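Side-chain contacts in G protein alpha subunit (Entamoeba histolytica, PDB 4FID), which binds guanine nucleotide as the alpha chain of a heterotrimeric G protein and probably acts as a GTPase in transmembrane signalling: residues N48-M53 and S73-T78; I161-I166 and L321-I326; S208-S213 and Q271-G276. One frame throughout, in Å; residues are numbered along the deposited sequence.

Interaction 1: N48-M53 and S73-T78; sequences NVVTCM and SKEFTT
Val50 and Met53, one turn apart on helix 42-62 of the all-helical domain, receive the ring of Phe76 from the loop that leads on to helix 90-99. The backbones come nearest at Val50 and Glu75, whose CA atoms are 7.2 Å apart. Apolar packing dominates. Val50 CG1 lies 4.0 Å from Phe76 CE1. Met53, a selenomethionine, is placed by a CG anti to its backbone N (chi1 -178°), and Met53 CG then rests 3.8 Å from both Phe76 CE1 and Phe76 CZ, approaching the ring obliquely. Its chain bends after that, so CB and CG do the touching and the selenium leads away from 73-78; the side chain also touches Leu97 and Phe123.

Glu75 contributes through its aliphatic part, with Glu75 CG 4.2 Å from Val50 CG2. Its acid group turns elsewhere, and OE2 is hydrogen-bonded to Ser87 OG.

The polar bonds do not join the two segments directly. Arg54, just beyond 48-53 on the same helix, donates from NH2 to Glu75 O, and Thr77 OG1 donates to Lys74 O. At the ring edge, near its plane, Val50 O stands 3.9 Å from Phe76 CE1.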
loop_
_atom_site.group_PDB
_atom_site.type_symbol
_atom_site.label_atom_id
_atom_site.label_comp_id
_atom_site.label_asym_id
_atom_site.label_seq_id
_atom_site.Cartn_x
_atom_site.Cartn_y
_atom_site.Cartn_z
ATOM N N ASN A 48 3.540 16.758 -0.345
ATOM C CA ASN A 48 3.395 15.774 -1.419
ATOM C C ASN A 48 2.728 16.334 -2.688
ATOM O O ASN A 48 3.029 15.885 -3.794
ATOM C CB ASN A 48 2.591 14.563 -0.944
ATOM C CG ASN A 48 3.331 13.727 0.055
ATOM O OD1 ASN A 48 4.527 13.925 0.265
ATOM N ND2 ASN A 48 2.635 12.783 0.681
ATOM N N VAL A 49 1.806 17.285 -2.527
ATOM C CA VAL A 49 1.147 17.879 -3.680
ATOM C C VAL A 49 2.210 18.484 -4.578
ATOM O O VAL A 49 2.239 18.223 -5.785
ATOM C CB VAL A 49 0.066 18.960 -3.299
ATOM C CG1 VAL A 49 -0.374 19.751 -4.530
ATOM C CG2 VAL A 49 -1.149 18.328 -2.617
ATOM N N VAL A 50 3.108 19.265 -3.978
ATOM C CA VAL A 50 4.125 19.982 -4.747
ATOM C C VAL A 50 5.248 19.065 -5.235
ATOM O O VAL A 50 5.618 19.098 -6.420
ATOM C CB VAL A 50 4.707 21.177 -3.968
ATOM C CG1 VAL A 50 5.851 21.813 -4.744
ATOM C CG2 VAL A 50 3.616 22.213 -3.666
ATOM N N THR A 51 5.778 18.232 -4.344
ATOM C CA THR A 51 6.913 17.396 -4.722
ATOM C C THR A 51 6.557 16.384 -5.819
ATOM O O THR A 51 7.344 16.180 -6.738
ATOM C CB THR A 51 7.610 16.723 -3.500
ATOM O OG1 THR A 51 6.790 15.682 -2.951
ATOM C CG2 THR A 51 7.908 17.751 -2.428
ATOM N N CYS A 52 5.372 15.773 -5.737
ATOM C CA CYS A 52 4.897 14.863 -6.788
ATOM C C CYS A 52 4.783 15.548 -8.139
ATOM O O CYS A 52 4.969 14.904 -9.166
ATOM C CB CYS A 52 3.526 14.281 -6.451
ATOM S SG CYS A 52 3.472 12.953 -5.219
HETATM N N MSE A 53 4.460 16.843 -8.144
HETATM C CA MSE A 53 4.301 17.579 -9.395
HETATM C C MSE A 53 5.633 18.079 -9.928
HETATM O O MSE A 53 5.844 18.093 -11.138
HETATM C CB MSE A 53 3.291 18.729 -9.267
HETATM C CG MSE A 53 3.053 19.496 -10.595
HETATM SE SE MSE A 53 2.367 18.428 -12.149
HETATM C CE MSE A 53 0.515 18.113 -11.616
ATOM N N SER A 73 3.729 30.252 -10.251
ATOM C CA SER A 73 3.934 30.257 -8.803
ATOM C C SER A 73 5.364 30.043 -8.291
ATOM O O SER A 73 6.177 29.360 -8.903
ATOM C CB SER A 73 2.979 29.248 -8.126
ATOM O OG SER A 73 3.222 27.906 -8.542
ATOM N N LYS A 74 5.628 30.649 -7.138
ATOM C CA LYS A 74 6.845 30.469 -6.361
ATOM C C LYS A 74 7.246 29.010 -6.253
ATOM O O LYS A 74 8.429 28.679 -6.326
ATOM C CB LYS A 74 6.622 30.992 -4.934
ATOM C CG LYS A 74 5.852 32.304 -4.825
ATOM C CD LYS A 74 5.384 32.532 -3.385
ATOM C CE LYS A 74 4.523 33.803 -3.244
ATOM N NZ LYS A 74 3.944 33.965 -1.863
ATOM N N GLU A 75 6.254 28.144 -6.061
ATOM C CA GLU A 75 6.494 26.733 -5.739
ATOM C C GLU A 75 7.223 25.921 -6.817
ATOM O O GLU A 75 7.968 24.991 -6.496
ATOM C CB GLU A 75 5.192 26.038 -5.335
ATOM C CG GLU A 75 4.794 26.278 -3.877
ATOM C CD GLU A 75 3.984 27.569 -3.657
ATOM O OE1 GLU A 75 3.696 27.879 -2.476
ATOM O OE2 GLU A 75 3.640 28.254 -4.654
ATOM N N PHE A 76 7.019 26.280 -8.085
ATOM C CA PHE A 76 7.632 25.551 -9.191
ATOM C C PHE A 76 8.778 26.316 -9.859
ATOM O O PHE A 76 9.035 26.140 -11.049
ATOM C CB PHE A 76 6.572 25.144 -10.222
ATOM C CG PHE A 76 5.485 24.288 -9.653
ATOM C CD1 PHE A 76 5.773 23.041 -9.131
ATOM C CD2 PHE A 76 4.178 24.736 -9.618
ATOM C CE1 PHE A 76 4.772 22.254 -8.583
ATOM C CE2 PHE A 76 3.175 23.955 -9.077
ATOM C CZ PHE A 76 3.475 22.710 -8.560
ATOM N N THR A 77 9.463 27.157 -9.088
ATOM C CA THR A 77 10.674 27.837 -9.547
ATOM C C THR A 77 11.855 27.515 -8.620
ATOM O O THR A 77 12.895 28.171 -8.671
ATOM C CB THR A 77 10.483 29.356 -9.569
ATOM O OG1 THR A 77 10.467 29.850 -8.224
ATOM C CG2 THR A 77 9.178 29.731 -10.282
ATOM N N THR A 78 11.687 26.488 -7.789
ATOM C CA THR A 78 12.617 26.199 -6.700
ATOM C C THR A 78 12.668 24.703 -6.325
ATOM O O THR A 78 11.719 23.943 -6.579
ATOM C CB THR A 78 12.242 27.037 -5.446
ATOM O OG1 THR A 78 12.907 26.521 -4.288
ATOM C CG2 THR A 78 10.739 26.989 -5.204
#

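Interaction 2: I161-I166 and L321-I326; sequences IPFHLI and LAVDVI
Phe163, in a strand, faces Val323 and Ile326, a turn apart on a helix, and the backbones stay well separated: the CA atoms of Phe163 and Val323 are 9.7 Å apart. Residues 162-166 are extended, with phi/psi near -120°/149° at Phe163, whereas 321-326 is regular helix, as the bond from Ile326 N to Ala322 O (2.8 Å) attests. No hydrogen bond joins the segments, so side chains alone span the gap. The CB atoms of Phe163, Val323 and Ile326 all point toward the opposing segment.

The ring of Phe163 is the bridging group. With its CG anti to the carbonyl carbon (chi1 -79°), it extends from the strand toward the helix and presents its far edge rather than a face. Val323 meets that edge with both methyls: CG1 is 3.6 Å from Phe163 CZ, close to the ring plane, and CG2 is 4.1 Å from the same Phe163 CZ. Ile326 adds a looser touch, its CD1 lying 4.4 Å from Phe163 CE1, again near the plane. The other side of the ring perimeter meets the chain itself, since Ile161 O lies in the ring plane, 3.5 Å from Phe163 CD2. The contact is therefore wholly apolar between the segments, and all three touching residues are buried.

This is helix-on-sheet packing in the Ras-like domain. Strand 162-167 runs between 152-157, antiparallel to it, and 6-12, parallel to it. The ring of Phe156 of the former meets that of Phe163 with the planes about 10° apart, while Ile6 of the latter touches both Phe163 and Ile326. Farther across the sheet, Ala322 and Val325 of helix 312-332 lie against Leu232 and Val230 of strand 230-236.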
loop_
_atom_site.group_PDB
_atom_site.type_symbol
_atom_site.label_atom_id
_atom_site.label_comp_id
_atom_site.label_asym_id
_atom_site.label_seq_id
_atom_site.Cartn_x
_atom_site.Cartn_y
_atom_site.Cartn_z
ATOM N N ILE A 161 -16.790 -9.167 18.379
ATOM C CA ILE A 161 -15.668 -10.049 18.650
ATOM C C ILE A 161 -14.469 -9.119 18.713
ATOM O O ILE A 161 -14.241 -8.343 17.784
ATOM C CB ILE A 161 -15.449 -11.053 17.498
ATOM C CG1 ILE A 161 -16.633 -12.001 17.355
ATOM C CG2 ILE A 161 -14.174 -11.861 17.706
ATOM C CD1 ILE A 161 -16.575 -12.812 16.096
ATOM N N PRO A 162 -13.707 -9.173 19.811
ATOM C CA PRO A 162 -12.550 -8.286 20.004
ATOM C C PRO A 162 -11.297 -8.707 19.198
ATOM O O PRO A 162 -10.886 -9.869 19.252
ATOM C CB PRO A 162 -12.272 -8.414 21.500
ATOM C CG PRO A 162 -12.686 -9.823 21.817
ATOM C CD PRO A 162 -13.875 -10.121 20.922
ATOM N N PHE A 163 -10.710 -7.762 18.461
ATOM C CA PHE A 163 -9.452 -7.990 17.765
ATOM C C PHE A 163 -8.344 -7.043 18.228
ATOM O O PHE A 163 -8.596 -5.909 18.627
ATOM C CB PHE A 163 -9.639 -7.859 16.258
ATOM C CG PHE A 163 -10.249 -9.061 15.623
ATOM C CD1 PHE A 163 -9.489 -9.902 14.841
ATOM C CD2 PHE A 163 -11.591 -9.359 15.816
ATOM C CE1 PHE A 163 -10.061 -11.024 14.249
ATOM C CE2 PHE A 163 -12.165 -10.476 15.229
ATOM C CZ PHE A 163 -11.403 -11.306 14.446
ATOM N N HIS A 164 -7.110 -7.527 18.181
ATOM C CA HIS A 164 -5.959 -6.690 18.483
ATOM C C HIS A 164 -4.983 -6.773 17.315
ATOM O O HIS A 164 -4.596 -7.867 16.881
ATOM C CB HIS A 164 -5.304 -7.110 19.793
ATOM C CG HIS A 164 -4.118 -6.284 20.163
ATOM N ND1 HIS A 164 -4.228 -5.018 20.701
ATOM C CD2 HIS A 164 -2.790 -6.544 20.082
ATOM C CE1 HIS A 164 -3.020 -4.533 20.929
ATOM N NE2 HIS A 164 -2.129 -5.440 20.565
ATOM N N LEU A 165 -4.609 -5.611 16.793
ATOM C CA LEU A 165 -3.860 -5.540 15.551
ATOM C C LEU A 165 -2.458 -5.053 15.889
ATOM O O LEU A 165 -2.307 -4.011 16.536
ATOM C CB LEU A 165 -4.577 -4.586 14.574
ATOM C CG LEU A 165 -4.223 -4.493 13.076
ATOM C CD1 LEU A 165 -2.897 -3.805 12.866
ATOM C CD2 LEU A 165 -4.196 -5.856 12.406
ATOM N N ILE A 166 -1.440 -5.820 15.486
ATOM C CA ILE A 166 -0.048 -5.420 15.667
ATOM C C ILE A 166 0.571 -5.159 14.318
ATOM O O ILE A 166 0.758 -6.088 13.535
ATOM C CB ILE A 166 0.774 -6.516 16.350
ATOM C CG1 ILE A 166 0.125 -6.903 17.688
ATOM C CG2 ILE A 166 2.276 -6.066 16.496
ATOM C CD1 ILE A 166 0.628 -8.199 18.260
ATOM N N LEU A 321 -14.176 -12.443 5.366
ATOM C CA LEU A 321 -13.748 -13.787 5.029
ATOM C C LEU A 321 -12.639 -14.219 5.974
ATOM O O LEU A 321 -12.654 -15.334 6.500
ATOM C CB LEU A 321 -13.239 -13.824 3.587
ATOM C CG LEU A 321 -14.327 -13.404 2.588
ATOM C CD1 LEU A 321 -13.792 -13.252 1.161
ATOM C CD2 LEU A 321 -15.486 -14.382 2.651
ATOM N N ALA A 322 -11.685 -13.325 6.200
ATOM C CA ALA A 322 -10.549 -13.625 7.065
ATOM C C ALA A 322 -10.951 -14.018 8.491
ATOM O O ALA A 322 -10.362 -14.931 9.075
ATOM C CB ALA A 322 -9.568 -12.470 7.083
ATOM N N VAL A 323 -11.950 -13.345 9.049
ATOM C CA VAL A 323 -12.364 -13.632 10.423
ATOM C C VAL A 323 -12.852 -15.076 10.530
ATOM O O VAL A 323 -12.536 -15.799 11.493
ATOM C CB VAL A 323 -13.483 -12.676 10.887
ATOM C CG1 VAL A 323 -13.846 -12.932 12.331
ATOM C CG2 VAL A 323 -13.049 -11.220 10.705
ATOM N N ASP A 324 -13.609 -15.505 9.524
ATOM C CA ASP A 324 -14.099 -16.870 9.514
ATOM C C ASP A 324 -12.935 -17.823 9.417
ATOM O O ASP A 324 -12.862 -18.764 10.184
ATOM C CB ASP A 324 -15.098 -17.104 8.379
ATOM C CG ASP A 324 -16.393 -16.324 8.570
ATOM O OD1 ASP A 324 -16.914 -16.251 9.716
ATOM O OD2 ASP A 324 -16.887 -15.781 7.557
ATOM N N VAL A 325 -12.009 -17.577 8.495
ATOM C CA VAL A 325 -10.821 -18.436 8.405
ATOM C C VAL A 325 -10.067 -18.505 9.750
ATOM O O VAL A 325 -9.676 -19.580 10.196
ATOM C CB VAL A 325 -9.864 -18.016 7.246
ATOM C CG1 VAL A 325 -8.525 -18.752 7.347
ATOM C CG2 VAL A 325 -10.518 -18.270 5.888
ATOM N N ILE A 326 -9.880 -17.363 10.401
ATOM C CA ILE A 326 -9.197 -17.325 11.690
ATOM C C ILE A 326 -9.974 -18.109 12.754
ATOM O O ILE A 326 -9.379 -18.882 13.518
ATOM C CB ILE A 326 -8.929 -15.855 12.163
ATOM C CG1 ILE A 326 -8.087 -15.104 11.134
ATOM C CG2 ILE A 326 -8.205 -15.816 13.515
ATOM C CD1 ILE A 326 -7.944 -13.641 11.434
#

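Interaction 3: S208-S213 and Q271-G276; sequences SRLTES and QQLFTG
Phe274 meets Leu210 and Ser213 where helices 209-222 and 263-275 pack side by side in the Ras-like domain. The axes of 209-213 and 271-275 approach to 10.9 Å and cross at -40°, with their N-to-C directions broadly alike. The nearest CA atoms belong to Ser213 and Phe274.

Apolar contacts carry the interface. Leu210 has its CG anti to the backbone N (chi1 179°), which brings the branched end over to the second helix. Its two methyls divide the work: CD1 comes obliquely to within 4.0 Å of Phe274 CE1, and CD2 lies 4.4 Å from Leu273 CD1. On the other flank of the ring tip, Ser213 CB sits at the edge, close to the ring plane, 3.9 Å from Phe274 CE2. Ile214 and Phe217 of helix 209-222 and Phe190 and Thr192 of strand 187-193 also touch the aromatic side chain.

Polar bonds lie within each segment or lead outward. Ser208 is the N-cap of its helix: its OG accepts from Thr211 N at 3.2 Å, almost straight at 178°. At the far end of 263-275, Gly276 leaves the helix with positive phi, and Phe274 O accepts from Lys218 NZ of the partner helix. Ser213 OG bonds to Glu196 OE2 and Ser13 OG.

Ser213 is thus split in use, its methylene serving the aromatic edge and its hydroxyl serving Glu196 and Ser13; the Ser213 side chain is about 10 Å from the bound GDP. With no hydrogen bond between 208-213 and 271-276, their mutual fit rests on the shape of Leu210, Leu273, Phe274 and the Ser213 methylene, while Lys218 probably also eases the partial negative charge of the helix end.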
loop_
_atom_site.group_PDB
_atom_site.type_symbol
_atom_site.label_atom_id
_atom_site.label_comp_id
_atom_site.label_asym_id
_atom_site.label_seq_id
_atom_site.Cartn_x
_atom_site.Cartn_y
_atom_site.Cartn_z
ATOM N N SER A 208 15.938 -7.598 -6.712
ATOM C CA SER A 208 14.648 -7.020 -7.038
ATOM C C SER A 208 13.763 -6.929 -5.802
ATOM O O SER A 208 14.041 -7.576 -4.790
ATOM C CB SER A 208 13.958 -7.836 -8.136
ATOM O OG SER A 208 13.269 -8.946 -7.602
ATOM N N ARG A 209 12.721 -6.103 -5.884
ATOM C CA ARG A 209 11.726 -6.006 -4.829
ATOM C C ARG A 209 10.999 -7.327 -4.622
ATOM O O ARG A 209 10.673 -7.703 -3.496
ATOM C CB ARG A 209 10.717 -4.892 -5.140
ATOM C CG ARG A 209 11.305 -3.511 -5.049
ATOM C CD ARG A 209 10.245 -2.441 -4.951
ATOM N NE ARG A 209 10.847 -1.163 -4.571
ATOM C CZ ARG A 209 11.082 -0.805 -3.310
ATOM N NH1 ARG A 209 10.749 -1.625 -2.315
ATOM N NH2 ARG A 209 11.645 0.366 -3.038
ATOM N N LEU A 210 10.764 -8.035 -5.717
ATOM C CA LEU A 210 9.965 -9.254 -5.695
ATOM C C LEU A 210 10.656 -10.357 -4.888
ATOM O O LEU A 210 10.047 -10.966 -4.003
ATOM C CB LEU A 210 9.655 -9.699 -7.125
ATOM C CG LEU A 210 8.840 -10.973 -7.338
ATOM C CD1 LEU A 210 7.467 -10.915 -6.661
ATOM C CD2 LEU A 210 8.709 -11.269 -8.815
ATOM N N THR A 211 11.929 -10.592 -5.183
ATOM C CA THR A 211 12.718 -11.586 -4.463
ATOM C C THR A 211 12.964 -11.208 -2.995
ATOM O O THR A 211 13.025 -12.072 -2.112
ATOM C CB THR A 211 14.073 -11.865 -5.178
ATOM O OG1 THR A 211 14.814 -10.643 -5.325
ATOM C CG2 THR A 211 13.833 -12.480 -6.542
ATOM N N GLU A 212 13.114 -9.920 -2.731
ATOM C CA GLU A 212 13.161 -9.463 -1.353
ATOM C C GLU A 212 11.837 -9.751 -0.590
ATOM O O GLU A 212 11.882 -10.218 0.541
ATOM C CB GLU A 212 13.528 -7.987 -1.284
ATOM C CG GLU A 212 13.780 -7.500 0.127
ATOM C CD GLU A 212 13.488 -6.020 0.296
ATOM O OE1 GLU A 212 13.719 -5.499 1.412
ATOM O OE2 GLU A 212 13.025 -5.379 -0.679
ATOM N N SER A 213 10.669 -9.495 -1.192
ATOM C CA SER A 213 9.418 -9.832 -0.509
ATOM C C SER A 213 9.293 -11.320 -0.272
ATOM O O SER A 213 8.853 -11.747 0.798
ATOM C CB SER A 213 8.185 -9.385 -1.285
ATOM O OG SER A 213 8.294 -8.033 -1.624
ATOM N N GLN A 271 1.542 -15.156 -7.077
ATOM C CA GLN A 271 1.194 -15.818 -5.834
ATOM C C GLN A 271 1.920 -17.169 -5.700
ATOM O O GLN A 271 2.440 -17.513 -4.640
ATOM C CB GLN A 271 -0.314 -15.995 -5.742
ATOM C CG GLN A 271 -0.783 -16.802 -4.549
ATOM C CD GLN A 271 -1.193 -18.201 -4.944
ATOM O OE1 GLN A 271 -2.331 -18.424 -5.370
ATOM N NE2 GLN A 271 -0.270 -19.157 -4.820
ATOM N N GLN A 272 1.951 -17.936 -6.781
ATOM C CA GLN A 272 2.578 -19.243 -6.734
ATOM C C GLN A 272 4.084 -19.154 -6.537
ATOM O O GLN A 272 4.681 -20.095 -6.027
ATOM C CB GLN A 272 2.221 -20.066 -7.970
ATOM C CG GLN A 272 0.776 -20.486 -7.986
ATOM C CD GLN A 272 0.305 -20.947 -9.350
ATOM O OE1 GLN A 272 1.025 -20.811 -10.337
ATOM N NE2 GLN A 272 -0.886 -21.514 -9.408
ATOM N N LEU A 273 4.698 -18.025 -6.912
ATOM C CA LEU A 273 6.131 -17.817 -6.616
ATOM C C LEU A 273 6.423 -17.652 -5.131
ATOM O O LEU A 273 7.490 -18.012 -4.685
ATOM C CB LEU A 273 6.701 -16.613 -7.362
ATOM C CG LEU A 273 6.718 -16.688 -8.887
ATOM C CD1 LEU A 273 7.249 -15.388 -9.457
ATOM C CD2 LEU A 273 7.540 -17.869 -9.356
ATOM N N PHE A 274 5.483 -17.082 -4.375
ATOM C CA PHE A 274 5.588 -16.988 -2.917
ATOM C C PHE A 274 5.322 -18.322 -2.217
ATOM O O PHE A 274 5.932 -18.621 -1.199
ATOM C CB PHE A 274 4.576 -15.977 -2.360
ATOM C CG PHE A 274 4.931 -14.544 -2.602
ATOM C CD1 PHE A 274 4.619 -13.932 -3.809
ATOM C CD2 PHE A 274 5.554 -13.793 -1.609
ATOM C CE1 PHE A 274 4.951 -12.599 -4.027
ATOM C CE2 PHE A 274 5.888 -12.450 -1.823
ATOM C CZ PHE A 274 5.585 -11.854 -3.011
ATOM N N THR A 275 4.389 -19.110 -2.732
ATOM C CA THR A 275 3.903 -20.256 -1.969
ATOM C C THR A 275 4.478 -21.644 -2.338
ATOM O O THR A 275 4.311 -22.601 -1.580
ATOM C CB THR A 275 2.335 -20.276 -1.881
ATOM O OG1 THR A 275 1.762 -20.414 -3.184
ATOM C CG2 THR A 275 1.842 -18.999 -1.275
ATOM N N GLY A 276 5.162 -21.752 -3.474
ATOM C CA GLY A 276 5.796 -23.004 -3.867
ATOM C C GLY A 276 4.902 -24.227 -3.700
ATOM O O GLY A 276 3.783 -24.264 -4.213
#

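In the fold
From the N terminus, interaction 1 closes first: 73-78 folds back on helix 42-62 after a short excursion, a local closure in the all-helical domain. Interaction 2 opens only later, at strand 162-167, and closes with helix 312-332 near the C terminus. Interaction 3 both opens and closes within that long span, so 2 and 3 are nested while 1 precedes both. The nested pair belongs to the Ras-like domain and lies on opposite faces of its sheet: 321-326 rests on Val230 and Leu232, 271-276 on Ile233 and Leu235. Centre to centre they are about 25 Å apart, and interaction 1 is about 42 Å from interaction 2 and about 37 Å from interaction 3.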